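Local coordinates for protein peptide methionine sulfoxide reductase MsrA (Corynebacterium diphtheriae, PDB 4D7L) that probably repairs oxidised proteins by reducing the S-epimer of methionine sulfoxide back to methionine through thiol-disulfide exchange, at residues A76-W81 with Q216-N221; V86-V91 with I116-Y121; A158-G163 with T193-P198. All blocks are in the same frame, centred on the assembly; numbering follows the deposited sequence.

Overall arrangement
Contacts 1 and 2 are neighbours, their centres about 10 Å apart, and they touch: helix 73-81, which supplies 76-81, lies on one face of the mixed sheet to which both strands of contact 2 belong. Contact 3 lies farther along the same sheet, its centre about 14 Å from that of contact 2 and about 21 Å from that of contact 1, on the opposite side of the chain's centre; Ile-116 packing on Tyr-160 connects it to contact 2. Cys-72, the predicted catalytic cysteine, here disulfide-bonded to Cys-226, lies near both of the first two contacts: the side chains of Leu-218 and Val-91 come within about 7 Å and 8 Å of its own.

Contact 1 (A76-W81 with Q216-N221); sequences AEKLFW and QYLHKN
Glu-77 OE2 is gripped twice: Gln-216 NE2 donates to it at 2.8 Å, and Thr-89, on the strand beneath the helix, bonds to it through OG1. The other oxygen, OE1, takes the backbone N of Gln-216 at 2.8 Å. Main chain and side chain of one residue thus fasten both oxygens and fix the rotation of the carboxylate. Both bonds from Gln-216 use syn lone pairs. The hydrogen bond from the side-chain amide, NE2 to OE2, is nearly straight, 168° at the hydrogen, and OE2 lies in the amide plane, although carboxylate and amide are turned 65° against each other. Glutamate suits this buried place because an extended chain, with CG anti to the backbone N (chi1 -159°), carries two acceptors across to the other segment. Glutamine brings a donor in NE2 and an acceptor in OE1, which takes Ala-52 N.

Trp-81 supplies most of the apolar contact from 76-81. The six-membered end of its indole meets Gln-216, with CZ3 3.6 Å from Gln-216 CA, while its CZ2 lies 3.9 Å from His-219 CB. A broad ring can thus cover the N-cap residue and first turn of the short helix. Farther out, the aliphatic part of Lys-78 crosses Leu-218 at about a right angle, CD to CD1 4.1 Å; the amino group of Lys-78 forms a salt bridge with Glu-82.

Helix 73-81 thereby holds the short helix 217-220 close to the predicted active-site Cys-72. Phe-80 of helix 73-81 packs on helix 128-137, Ala-76 and Glu-77 rest on Val-117 of strand 114-121, and His-51 meets the Trp-81 ring steeply.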
loop_
_atom_site.group_PDB
_atom_site.type_symbol
_atom_site.label_atom_id
_atom_site.label_comp_id
_atom_site.label_asym_id
_atom_site.label_seq_id
_atom_site.Cartn_x
_atom_site.Cartn_y
_atom_site.Cartn_z
ATOM N N ALA A 76 4.361 -6.522 -0.514
ATOM C CA ALA A 76 3.691 -5.948 0.630
ATOM C C ALA A 76 2.414 -6.711 0.959
ATOM O O ALA A 76 2.112 -6.918 2.124
ATOM C CB ALA A 76 3.381 -4.469 0.367
ATOM N N GLU A 77 1.658 -7.134 -0.055
ATOM C CA GLU A 77 0.400 -7.828 0.250
ATOM C C GLU A 77 0.675 -9.152 0.959
ATOM O O GLU A 77 -0.038 -9.529 1.895
ATOM C CB GLU A 77 -0.446 -8.101 -1.009
ATOM C CG GLU A 77 -1.941 -8.335 -0.604
ATOM C CD GLU A 77 -2.796 -9.082 -1.639
ATOM O OE1 GLU A 77 -2.348 -9.309 -2.789
ATOM O OE2 GLU A 77 -3.943 -9.441 -1.294
ATOM N N LYS A 78 1.692 -9.859 0.482
ATOM C CA LYS A 78 2.068 -11.159 1.068
ATOM C C LYS A 78 2.475 -10.983 2.531
ATOM O O LYS A 78 2.076 -11.771 3.401
ATOM C CB LYS A 78 3.191 -11.812 0.242
ATOM C CG LYS A 78 3.677 -13.208 0.734
ATOM C CD LYS A 78 4.666 -13.774 -0.305
ATOM C CE LYS A 78 5.432 -15.034 0.129
ATOM N NZ LYS A 78 4.699 -15.954 1.021
ATOM N N LEU A 79 3.260 -9.945 2.799
ATOM C CA LEU A 79 3.686 -9.628 4.167
ATOM C C LEU A 79 2.491 -9.515 5.099
ATOM O O LEU A 79 2.474 -10.060 6.217
ATOM C CB LEU A 79 4.465 -8.305 4.177
ATOM C CG LEU A 79 4.888 -7.825 5.567
ATOM C CD1 LEU A 79 6.079 -8.669 6.048
ATOM C CD2 LEU A 79 5.203 -6.345 5.552
ATOM N N PHE A 80 1.469 -8.813 4.634
ATOM C CA PHE A 80 0.324 -8.604 5.512
ATOM C C PHE A 80 -0.661 -9.769 5.557
ATOM O O PHE A 80 -1.175 -10.064 6.643
ATOM C CB PHE A 80 -0.385 -7.291 5.135
ATOM C CG PHE A 80 0.370 -6.085 5.608
ATOM C CD1 PHE A 80 0.408 -5.791 6.968
ATOM C CD2 PHE A 80 1.098 -5.295 4.724
ATOM C CE1 PHE A 80 1.146 -4.710 7.445
ATOM C CE2 PHE A 80 1.833 -4.188 5.187
ATOM C CZ PHE A 80 1.863 -3.903 6.550
ATOM N N TRP A 81 -0.905 -10.488 4.453
ATOM C CA TRP A 81 -1.873 -11.592 4.589
ATOM C C TRP A 81 -1.281 -12.704 5.444
ATOM O O TRP A 81 -2.015 -13.518 6.001
ATOM C CB TRP A 81 -2.393 -12.158 3.233
ATOM C CG TRP A 81 -1.507 -13.111 2.461
ATOM C CD1 TRP A 81 -1.058 -14.355 2.851
ATOM C CD2 TRP A 81 -1.089 -12.944 1.102
ATOM N NE1 TRP A 81 -0.313 -14.933 1.828
ATOM C CE2 TRP A 81 -0.331 -14.087 0.743
ATOM C CE3 TRP A 81 -1.270 -11.919 0.153
ATOM C CZ2 TRP A 81 0.264 -14.229 -0.522
ATOM C CZ3 TRP A 81 -0.673 -12.052 -1.104
ATOM C CH2 TRP A 81 0.073 -13.209 -1.436
ATOM N N GLN A 216 -3.184 -11.152 -4.711
ATOM C CA GLN A 216 -2.382 -12.311 -4.292
ATOM C C GLN A 216 -1.502 -12.832 -5.420
ATOM O O GLN A 216 -1.327 -14.038 -5.585
ATOM C CB GLN A 216 -3.284 -13.434 -3.763
ATOM C CG GLN A 216 -4.121 -13.030 -2.543
ATOM C CD GLN A 216 -5.473 -12.461 -2.936
ATOM O OE1 GLN A 216 -6.275 -13.144 -3.570
ATOM N NE2 GLN A 216 -5.730 -11.212 -2.563
ATOM N N TYR A 217 -0.940 -11.908 -6.192
ATOM C CA TYR A 217 -0.105 -12.262 -7.334
ATOM C C TYR A 217 0.975 -13.304 -7.015
ATOM O O TYR A 217 1.172 -14.268 -7.762
ATOM C CB TYR A 217 0.567 -10.995 -7.890
ATOM C CG TYR A 217 1.499 -11.273 -9.040
ATOM C CD1 TYR A 217 1.005 -11.543 -10.306
ATOM C CD2 TYR A 217 2.893 -11.246 -8.863
ATOM C CE1 TYR A 217 1.869 -11.798 -11.373
ATOM C CE2 TYR A 217 3.759 -11.500 -9.924
ATOM C CZ TYR A 217 3.240 -11.774 -11.175
ATOM O OH TYR A 217 4.095 -12.028 -12.229
ATOM N N LEU A 218 1.682 -13.095 -5.914
ATOM C CA LEU A 218 2.811 -13.957 -5.596
ATOM C C LEU A 218 2.362 -15.354 -5.202
ATOM O O LEU A 218 3.108 -16.319 -5.371
ATOM C CB LEU A 218 3.643 -13.340 -4.483
ATOM C CG LEU A 218 4.309 -12.026 -4.884
ATOM C CD1 LEU A 218 5.117 -11.499 -3.704
ATOM C CD2 LEU A 218 5.190 -12.210 -6.141
ATOM N N HIS A 219 1.147 -15.476 -4.679
ATOM C CA HIS A 219 0.608 -16.808 -4.403
ATOM C C HIS A 219 0.177 -17.518 -5.696
ATOM O O HIS A 219 0.456 -18.705 -5.897
ATOM C CB HIS A 219 -0.576 -16.735 -3.436
ATOM C CG HIS A 219 -1.145 -18.085 -3.102
ATOM N ND1 HIS A 219 -0.577 -18.909 -2.154
ATOM C CD2 HIS A 219 -2.169 -18.779 -3.643
ATOM C CE1 HIS A 219 -1.255 -20.044 -2.100
ATOM N NE2 HIS A 219 -2.234 -19.986 -2.990
ATOM N N LYS A 220 -0.537 -16.797 -6.553
ATOM C CA LYS A 220 -1.040 -17.352 -7.808
ATOM C C LYS A 220 0.086 -17.694 -8.768
ATOM O O LYS A 220 -0.032 -18.630 -9.550
ATOM C CB LYS A 220 -1.988 -16.357 -8.498
ATOM C CG LYS A 220 -3.306 -16.118 -7.757
ATOM C CD LYS A 220 -4.041 -14.917 -8.357
ATOM C CE LYS A 220 -5.372 -14.651 -7.671
ATOM N NZ LYS A 220 -5.940 -13.353 -8.191
ATOM N N ASN A 221 1.154 -16.899 -8.748
ATOM C CA ASN A 221 2.265 -17.141 -9.653
ATOM C C ASN A 221 3.565 -17.240 -8.870
ATOM O O ASN A 221 4.282 -16.252 -8.696
ATOM C CB ASN A 221 2.356 -16.032 -10.707
ATOM C CG ASN A 221 3.527 -16.228 -11.633
ATOM O OD1 ASN A 221 4.041 -17.352 -11.778
ATOM N ND2 ASN A 221 3.964 -15.149 -12.277
#

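Contact 2 (V86-V91 with I116-Y121); sequences VVYTSV and IVEVVY
Ser-90 OG donates to Glu-118 OE1 at 2.6 Å, a short bond between two side chains on the same face of the sheet. Glu-118 is extended, its CG pointing away from the backbone N (chi1 172°), and offers the anti lone pair of OE1; its OE2 forms a salt bridge with Arg-58. Serine suits the position because a hydroxyl held close to the backbone, between N and carbonyl carbon (chi1 73°), can donate to OE1 and also bond Tyr-207 OH. Tyr-88, on this face too, turns its ring edge to Glu-118 OE1, CE2 lying 3.5 Å away, with ring and carboxylate planes almost perpendicular. Val-120 CG2 meets the same ring in its plane, 3.8 Å from CD2.

The opposite face is mostly valine, a beta-branched residue that favours extended backbone. With CG2 of Val-86 opposite its carbonyl carbon and CG1 of Val-119 opposite its N (chi1 -177°), the two side chains meet at about a right angle, CG2 to CG1 3.7 Å.

The strands run antiparallel. A classic beta bulge interrupts the pairing where Val-87 and Tyr-88 both face Val-120: Val-87 N donates to Val-120 O at 2.8 Å, and Tyr-88 N reaches the same oxygen only weakly. Beyond it, Ser-90 and Glu-118 form a regular hydrogen-bonded pair.

In the sheet, strand 114-121 lies between 86-94 and 64-69. Helix 73-81 covers the valine face at Val-91 and Val-117, and Leu-131 of helix 128-137 packs on Val-86 and Tyr-121.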
loop_
_atom_site.group_PDB
_atom_site.type_symbol
_atom_site.label_atom_id
_atom_site.label_comp_id
_atom_site.label_asym_id
_atom_site.label_seq_id
_atom_site.Cartn_x
_atom_site.Cartn_y
_atom_site.Cartn_z
ATOM N N VAL A 86 -4.687 -10.517 10.593
ATOM C CA VAL A 86 -5.145 -9.917 9.330
ATOM C C VAL A 86 -6.107 -10.899 8.686
ATOM O O VAL A 86 -5.797 -12.081 8.578
ATOM C CB VAL A 86 -3.969 -9.591 8.397
ATOM C CG1 VAL A 86 -4.463 -9.190 6.989
ATOM C CG2 VAL A 86 -3.120 -8.475 9.011
ATOM N N VAL A 87 -7.306 -10.455 8.340
ATOM C CA VAL A 87 -8.319 -11.421 7.904
ATOM C C VAL A 87 -8.655 -11.311 6.415
ATOM O O VAL A 87 -9.247 -12.225 5.860
ATOM C CB VAL A 87 -9.623 -11.289 8.729
ATOM C CG1 VAL A 87 -9.376 -11.721 10.169
ATOM C CG2 VAL A 87 -10.154 -9.884 8.677
ATOM N N TYR A 88 -8.257 -10.207 5.786
ATOM C CA TYR A 88 -8.425 -10.003 4.342
ATOM C C TYR A 88 -7.412 -8.963 3.880
ATOM O O TYR A 88 -7.099 -8.024 4.625
ATOM C CB TYR A 88 -9.849 -9.536 4.006
ATOM C CG TYR A 88 -10.080 -9.176 2.542
ATOM C CD1 TYR A 88 -10.311 -10.167 1.592
ATOM C CD2 TYR A 88 -10.062 -7.843 2.112
ATOM C CE1 TYR A 88 -10.527 -9.843 0.241
ATOM C CE2 TYR A 88 -10.270 -7.503 0.768
ATOM C CZ TYR A 88 -10.517 -8.509 -0.158
ATOM O OH TYR A 88 -10.724 -8.201 -1.493
ATOM N N THR A 89 -6.899 -9.125 2.665
ATOM C CA THR A 89 -6.111 -8.069 2.026
ATOM C C THR A 89 -6.500 -7.912 0.550
ATOM O O THR A 89 -7.077 -8.825 -0.050
ATOM C CB THR A 89 -4.582 -8.339 2.071
ATOM O OG1 THR A 89 -4.283 -9.504 1.289
ATOM C CG2 THR A 89 -4.080 -8.518 3.510
ATOM N N SER A 90 -6.193 -6.758 -0.024
ATOM C CA SER A 90 -6.227 -6.595 -1.484
ATOM C C SER A 90 -5.166 -5.574 -1.861
ATOM O O SER A 90 -4.598 -4.923 -0.981
ATOM C CB SER A 90 -7.618 -6.153 -1.982
ATOM O OG SER A 90 -7.879 -4.792 -1.652
ATOM N N VAL A 91 -4.886 -5.459 -3.153
ATOM C CA VAL A 91 -3.976 -4.438 -3.637
ATOM C C VAL A 91 -4.658 -3.510 -4.615
ATOM O O VAL A 91 -5.642 -3.858 -5.304
ATOM C CB VAL A 91 -2.719 -5.038 -4.316
ATOM C CG1 VAL A 91 -1.874 -5.772 -3.267
ATOM C CG2 VAL A 91 -3.099 -5.971 -5.475
ATOM N N ILE A 116 -0.963 0.522 -2.950
ATOM C CA ILE A 116 -1.521 0.354 -1.609
ATOM C C ILE A 116 -1.983 -1.062 -1.362
ATOM O O ILE A 116 -2.570 -1.690 -2.251
ATOM C CB ILE A 116 -2.728 1.303 -1.398
ATOM C CG1 ILE A 116 -2.240 2.756 -1.333
ATOM C CG2 ILE A 116 -3.562 0.923 -0.144
ATOM C CD1 ILE A 116 -1.410 3.071 -0.061
ATOM N N VAL A 117 -1.728 -1.544 -0.145
ATOM C CA VAL A 117 -2.346 -2.749 0.370
ATOM C C VAL A 117 -3.471 -2.374 1.317
ATOM O O VAL A 117 -3.250 -1.646 2.294
ATOM C CB VAL A 117 -1.348 -3.633 1.145
ATOM C CG1 VAL A 117 -2.045 -4.937 1.643
ATOM C CG2 VAL A 117 -0.139 -3.975 0.289
ATOM N N GLU A 118 -4.674 -2.831 0.990
ATOM C CA GLU A 118 -5.815 -2.767 1.890
ATOM C C GLU A 118 -5.644 -3.892 2.912
ATOM O O GLU A 118 -5.588 -5.055 2.535
ATOM C CB GLU A 118 -7.119 -2.945 1.116
ATOM C CG GLU A 118 -8.364 -3.081 2.024
ATOM C CD GLU A 118 -9.620 -3.478 1.265
ATOM O OE1 GLU A 118 -9.520 -4.139 0.201
ATOM O OE2 GLU A 118 -10.720 -3.138 1.748
ATOM N N VAL A 119 -5.514 -3.543 4.185
ATOM C CA VAL A 119 -5.324 -4.529 5.239
ATOM C C VAL A 119 -6.536 -4.525 6.169
ATOM O O VAL A 119 -6.779 -3.559 6.895
ATOM C CB VAL A 119 -4.058 -4.242 6.047
ATOM C CG1 VAL A 119 -3.839 -5.329 7.103
ATOM C CG2 VAL A 119 -2.870 -4.156 5.121
ATOM N N VAL A 120 -7.309 -5.591 6.121
ATOM C CA VAL A 120 -8.451 -5.716 7.002
ATOM C C VAL A 120 -8.079 -6.631 8.155
ATOM O O VAL A 120 -7.645 -7.752 7.930
ATOM C CB VAL A 120 -9.658 -6.280 6.270
ATOM C CG1 VAL A 120 -10.850 -6.359 7.205
ATOM C CG2 VAL A 120 -9.979 -5.403 5.047
ATOM N N TYR A 121 -8.267 -6.176 9.392
ATOM C CA TYR A 121 -7.748 -6.956 10.517
ATOM C C TYR A 121 -8.728 -7.045 11.674
ATOM O O TYR A 121 -9.625 -6.219 11.816
ATOM C CB TYR A 121 -6.412 -6.364 11.003
ATOM C CG TYR A 121 -6.540 -4.952 11.542
ATOM C CD1 TYR A 121 -6.557 -3.859 10.678
ATOM C CD2 TYR A 121 -6.654 -4.713 12.908
ATOM C CE1 TYR A 121 -6.676 -2.566 11.158
ATOM C CE2 TYR A 121 -6.784 -3.419 13.399
ATOM C CZ TYR A 121 -6.788 -2.354 12.519
ATOM O OH TYR A 121 -6.928 -1.077 13.006
#

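Contact 3 (A158-G163 with T193-P198); sequences AIYTAG and TTEILP
Tyr-160 and Glu-195 meet through different torsions: the tyrosine CG stands beside the backbone N (chi1 -53°), swinging the ring toward the neighbouring strand, while the glutamate runs fully extended (chi1 178°). The phenol OH then donates to Glu-195 OE2 at 2.6 Å, from above the carboxylate plane, 37° out of it. Glutamate has a second oxygen to spare, and OE1 forms a salt bridge with Arg-156. Leu-197 lies alongside the tyrosine and points the same way, its CD2 at the ring edge, 3.4 Å from ring atom CE1; a long phenol thus passes one aliphatic neighbour and still reaches a carboxylate.

On the other face the isoleucines of the paired strands touch, Ile-159 CB to Ile-196 CG1 4.3 Å, apolar side chains suited to a face that a helix covers. Main-chain hydrogen bonds join the parallel strands: Ile-159 N to Glu-195 O at 2.9 Å, then Leu-197 N to Ile-159 O, and Thr-161 N to Leu-197 O.

Strands 158-161 and 195-198 with helix 166-186 form a beta-alpha-beta unit. The helix covers the isoleucine face through Ala-173 and Val-177, which touch Ile-196; strand 195-198 is outermost in the sheet, and strand 64-69 flanks 158-161 on its other side.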
loop_
_atom_site.group_PDB
_atom_site.type_symbol
_atom_site.label_atom_id
_atom_site.label_comp_id
_atom_site.label_asym_id
_atom_site.label_seq_id
_atom_site.Cartn_x
_atom_site.Cartn_y
_atom_site.Cartn_z
ATOM N N ALA A 158 3.196 5.417 2.511
ATOM C CA ALA A 158 1.919 6.009 2.927
ATOM C C ALA A 158 1.175 5.163 3.952
ATOM O O ALA A 158 1.314 3.929 3.995
ATOM C CB ALA A 158 1.002 6.269 1.699
ATOM N N ILE A 159 0.398 5.847 4.784
ATOM C CA ILE A 159 -0.607 5.211 5.629
ATOM C C ILE A 159 -1.897 6.009 5.482
ATOM O O ILE A 159 -1.945 7.190 5.848
ATOM C CB ILE A 159 -0.205 5.170 7.114
ATOM C CG1 ILE A 159 1.109 4.404 7.304
ATOM C CG2 ILE A 159 -1.321 4.501 7.950
ATOM C CD1 ILE A 159 1.710 4.565 8.702
ATOM N N TYR A 160 -2.942 5.391 4.935
ATOM C CA TYR A 160 -4.248 6.067 4.890
ATOM C C TYR A 160 -5.201 5.370 5.847
ATOM O O TYR A 160 -5.270 4.152 5.876
ATOM C CB TYR A 160 -4.831 6.075 3.468
ATOM C CG TYR A 160 -3.870 6.644 2.421
ATOM C CD1 TYR A 160 -3.205 7.850 2.639
ATOM C CD2 TYR A 160 -3.629 5.962 1.229
ATOM C CE1 TYR A 160 -2.307 8.378 1.680
ATOM C CE2 TYR A 160 -2.741 6.471 0.273
ATOM C CZ TYR A 160 -2.093 7.667 0.511
ATOM O OH TYR A 160 -1.227 8.148 -0.417
ATOM N N THR A 161 -5.931 6.144 6.640
ATOM C CA THR A 161 -6.770 5.551 7.673
ATOM C C THR A 161 -8.268 5.581 7.333
ATOM O O THR A 161 -8.717 6.310 6.444
ATOM C CB THR A 161 -6.529 6.250 9.016
ATOM O OG1 THR A 161 -6.809 7.649 8.885
ATOM C CG2 THR A 161 -5.080 6.065 9.453
ATOM N N ALA A 162 -9.038 4.744 8.017
ATOM C CA ALA A 162 -10.452 4.595 7.705
ATOM C C ALA A 162 -11.285 4.396 8.968
ATOM O O ALA A 162 -10.752 4.167 10.057
ATOM C CB ALA A 162 -10.662 3.415 6.747
ATOM N N GLY A 163 -12.599 4.450 8.814
ATOM C CA GLY A 163 -13.489 4.196 9.936
ATOM C C GLY A 163 -13.884 5.449 10.683
ATOM O O GLY A 163 -13.480 6.555 10.325
ATOM N N THR A 193 9.484 10.391 4.943
ATOM C CA THR A 193 8.669 10.954 3.860
ATOM C C THR A 193 7.254 10.346 3.790
ATOM O O THR A 193 6.447 10.727 2.940
ATOM C CB THR A 193 9.361 10.744 2.493
ATOM O OG1 THR A 193 9.553 9.344 2.270
ATOM C CG2 THR A 193 10.714 11.439 2.472
ATOM N N THR A 194 6.960 9.389 4.669
ATOM C CA THR A 194 5.621 8.760 4.728
ATOM C C THR A 194 4.483 9.788 4.760
ATOM O O THR A 194 4.492 10.705 5.552
ATOM C CB THR A 194 5.490 7.868 5.997
ATOM O OG1 THR A 194 6.606 6.976 6.068
ATOM C CG2 THR A 194 4.167 7.049 5.997
ATOM N N GLU A 195 3.517 9.612 3.876
ATOM C CA GLU A 195 2.318 10.444 3.780
ATOM C C GLU A 195 1.204 9.829 4.647
ATOM O O GLU A 195 0.864 8.659 4.452
ATOM C CB GLU A 195 1.953 10.489 2.296
ATOM C CG GLU A 195 0.760 11.210 1.823
ATOM C CD GLU A 195 0.739 11.114 0.308
ATOM O OE1 GLU A 195 1.734 11.554 -0.330
ATOM O OE2 GLU A 195 -0.205 10.510 -0.234
ATOM N N ILE A 196 0.671 10.563 5.631
ATOM C CA ILE A 196 -0.304 9.983 6.545
ATOM C C ILE A 196 -1.558 10.856 6.625
ATOM O O ILE A 196 -1.468 12.036 6.974
ATOM C CB ILE A 196 0.268 9.817 7.981
ATOM C CG1 ILE A 196 1.540 8.961 7.988
ATOM C CG2 ILE A 196 -0.781 9.200 8.905
ATOM C CD1 ILE A 196 2.252 8.984 9.363
ATOM N N LEU A 197 -2.714 10.292 6.290
ATOM C CA LEU A 197 -3.987 11.033 6.355
ATOM C C LEU A 197 -5.163 10.073 6.182
ATOM O O LEU A 197 -4.983 8.953 5.716
ATOM C CB LEU A 197 -4.034 12.143 5.286
ATOM C CG LEU A 197 -3.990 11.742 3.810
ATOM C CD1 LEU A 197 -4.503 12.878 2.927
ATOM C CD2 LEU A 197 -2.568 11.367 3.375
ATOM N N PRO A 198 -6.371 10.502 6.560
ATOM C CA PRO A 198 -7.529 9.639 6.296
ATOM C C PRO A 198 -7.668 9.375 4.792
ATOM O O PRO A 198 -7.394 10.282 4.015
ATOM C CB PRO A 198 -8.707 10.458 6.821
ATOM C CG PRO A 198 -8.078 11.369 7.893
ATOM C CD PRO A 198 -6.711 11.679 7.391
#